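Local coordinates for protein cytochrome b5 reductase 4 (Homo sapiens, PDB 3LF5) that probably passes electrons from NADH, by way of its flavin and this heme-carrying cytochrome b5 domain, to acceptors at the endoplasmic reticulum, at residues A[27-32]-A[77-82]. Numbering follows the deposited sequence.
Sequences RGFVYN and VGRMAI
Arg79 lays its guanidinium flat over one face of the Phe29 ring: the planes differ by 8°, and Arg79 CZ stands 4.0 Å from the ring centroid, a stacked cation-pi pair. The methylene before it adds a CH-pi contact, Arg79 CD sitting 3.7 Å from that centroid, nearly on the ring normal. The chain of Arg79 is bent at chi2 and chi3 (-62° and -50°), which turns NE toward Gly28 O, 3.0 Å away; NE donates within its own guanidinium plane but from above the carbonyl plane. Met80 N grips the same Gly28 O from the opposite face of that plane. Strands 29-32 and 76-80 are antiparallel neighbours in the mixed sheet of the cytochrome b5 fold, and a classic beta bulge sets Val77 and Gly78 both against Val30: Val30 N bonds to Gly78 O (2.9 Å) and Val77 N to Val30 O (2.8 Å). Cutting Phe29 back to an alanine takes away the ring under the guanidinium, which would probably be freer to turn, steadied mainly by the Arg79 NE bond to Gly28 O. On the Val30 side of the sheet, away from the Phe29-Arg79 stack, Val30 CG2 touches Met80 SD at 3.4 Å, the side chains crossing near a right angle; Leu13 of helix 10-15 touches both.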
loop_
_atom_site.group_PDB
_atom_site.type_symbol
_atom_site.label_atom_id
_atom_site.label_comp_id
_atom_site.label_asym_id
_atom_site.label_seq_id
_atom_site.Cartn_x
_atom_site.Cartn_y
_atom_site.Cartn_z
ATOM N N ARG A 27 3.207 4.804 12.310
ATOM C CA ARG A 27 3.701 4.248 13.586
ATOM C C ARG A 27 2.591 3.592 14.400
ATOM O O ARG A 27 2.492 3.757 15.613
ATOM C CB ARG A 27 4.471 5.300 14.405
ATOM C CG ARG A 27 5.984 5.208 14.237
ATOM C CD ARG A 27 6.711 6.393 14.859
ATOM N NE ARG A 27 6.640 7.560 13.989
ATOM C CZ ARG A 27 7.446 7.767 12.955
ATOM N NH1 ARG A 27 8.407 6.895 12.664
ATOM N NH2 ARG A 27 7.279 8.854 12.210
ATOM N N GLY A 28 1.754 2.836 13.701
ATOM C CA GLY A 28 0.689 2.045 14.312
ATOM C C GLY A 28 -0.614 2.783 14.552
ATOM O O GLY A 28 -1.616 2.158 14.900
ATOM N N PHE A 29 -0.623 4.093 14.352
ATOM C CA PHE A 29 -1.829 4.900 14.517
ATOM C C PHE A 29 -2.470 5.095 13.161
ATOM O O PHE A 29 -1.773 5.445 12.182
ATOM C CB PHE A 29 -1.448 6.254 15.134
ATOM C CG PHE A 29 -1.140 6.183 16.610
ATOM C CD1 PHE A 29 -1.998 6.764 17.528
ATOM C CD2 PHE A 29 -0.027 5.528 17.088
ATOM C CE1 PHE A 29 -1.726 6.723 18.898
ATOM C CE2 PHE A 29 0.234 5.461 18.454
ATOM C CZ PHE A 29 -0.613 6.060 19.346
ATOM N N VAL A 30 -3.782 4.893 13.083
ATOM C CA VAL A 30 -4.480 4.957 11.790
ATOM C C VAL A 30 -5.303 6.237 11.752
ATOM O O VAL A 30 -6.063 6.527 12.671
ATOM C CB VAL A 30 -5.385 3.712 11.566
ATOM C CG1 VAL A 30 -6.130 3.794 10.259
ATOM C CG2 VAL A 30 -4.574 2.436 11.638
ATOM N N TYR A 31 -5.139 7.006 10.676
ATOM C CA TYR A 31 -5.812 8.271 10.492
ATOM C C TYR A 31 -6.611 8.280 9.214
ATOM O O TYR A 31 -6.140 7.787 8.188
ATOM C CB TYR A 31 -4.764 9.396 10.395
ATOM C CG TYR A 31 -4.021 9.590 11.707
ATOM C CD1 TYR A 31 -4.573 10.333 12.752
ATOM C CD2 TYR A 31 -2.771 9.008 11.893
ATOM C CE1 TYR A 31 -3.909 10.461 13.955
ATOM C CE2 TYR A 31 -2.093 9.146 13.083
ATOM C CZ TYR A 31 -2.655 9.869 14.106
ATOM O OH TYR A 31 -1.963 9.980 15.287
ATOM N N ASN A 32 -7.805 8.865 9.304
ATOM C CA ASN A 32 -8.612 9.195 8.158
ATOM C C ASN A 32 -8.127 10.509 7.581
ATOM O O ASN A 32 -8.512 11.566 8.090
ATOM C CB ASN A 32 -10.065 9.364 8.578
ATOM C CG ASN A 32 -10.923 9.806 7.416
ATOM O OD1 ASN A 32 -10.625 9.503 6.252
ATOM N ND2 ASN A 32 -11.980 10.522 7.710
ATOM N N VAL A 77 -8.515 7.153 13.783
ATOM C CA VAL A 77 -9.436 6.015 13.676
ATOM C C VAL A 77 -9.185 5.011 14.797
ATOM O O VAL A 77 -10.115 4.445 15.360
ATOM C CB VAL A 77 -9.262 5.323 12.314
ATOM C CG1 VAL A 77 -10.054 4.003 12.229
ATOM C CG2 VAL A 77 -9.591 6.286 11.173
ATOM N N GLY A 78 -7.914 4.786 15.096
ATOM C CA GLY A 78 -7.543 3.788 16.066
ATOM C C GLY A 78 -6.140 3.283 15.801
ATOM O O GLY A 78 -5.258 4.035 15.407
ATOM N N ARG A 79 -5.937 2.003 16.105
ATOM C CA ARG A 79 -4.624 1.391 16.092
ATOM C C ARG A 79 -4.625 0.141 15.241
ATOM O O ARG A 79 -5.612 -0.584 15.182
ATOM C CB ARG A 79 -4.203 1.012 17.508
ATOM C CG ARG A 79 -4.170 2.190 18.468
ATOM C CD ARG A 79 -3.160 3.234 18.056
ATOM N NE ARG A 79 -1.923 2.518 17.829
ATOM C CZ ARG A 79 -1.078 2.160 18.775
ATOM N NH1 ARG A 79 -1.257 2.601 20.033
ATOM N NH2 ARG A 79 -0.042 1.394 18.443
ATOM N N MET A 80 -3.485 -0.148 14.615
ATOM C CA MET A 80 -3.332 -1.377 13.874
ATOM C C MET A 80 -3.387 -2.571 14.804
ATOM O O MET A 80 -2.823 -2.560 15.899
ATOM C CB MET A 80 -2.019 -1.420 13.113
ATOM C CG MET A 80 -1.921 -0.449 11.969
ATOM S SD MET A 80 -3.209 -0.546 10.718
ATOM C CE MET A 80 -2.962 -2.158 10.035
ATOM N N ALA A 81 -4.030 -3.620 14.318
ATOM C CA ALA A 81 -4.057 -4.901 14.993
ATOM C C ALA A 81 -2.644 -5.445 15.121
ATOM O O ALA A 81 -1.750 -5.092 14.347
ATOM C CB ALA A 81 -4.930 -5.861 14.169
ATOM N N ILE A 82 -2.445 -6.319 16.106
ATOM C CA ILE A 82 -1.151 -6.970 16.280
ATOM C C ILE A 82 -1.294 -8.477 16.241
ATOM O O ILE A 82 -2.366 -9.018 16.481
ATOM C CB ILE A 82 -0.471 -6.560 17.585
ATOM C CG1 ILE A 82 -1.375 -6.828 18.779
ATOM C CG2 ILE A 82 -0.051 -5.110 17.516
ATOM C CD1 ILE A 82 -0.627 -6.833 20.071
HETATM O O HOH W 1 -0.686 -0.691 16.531
#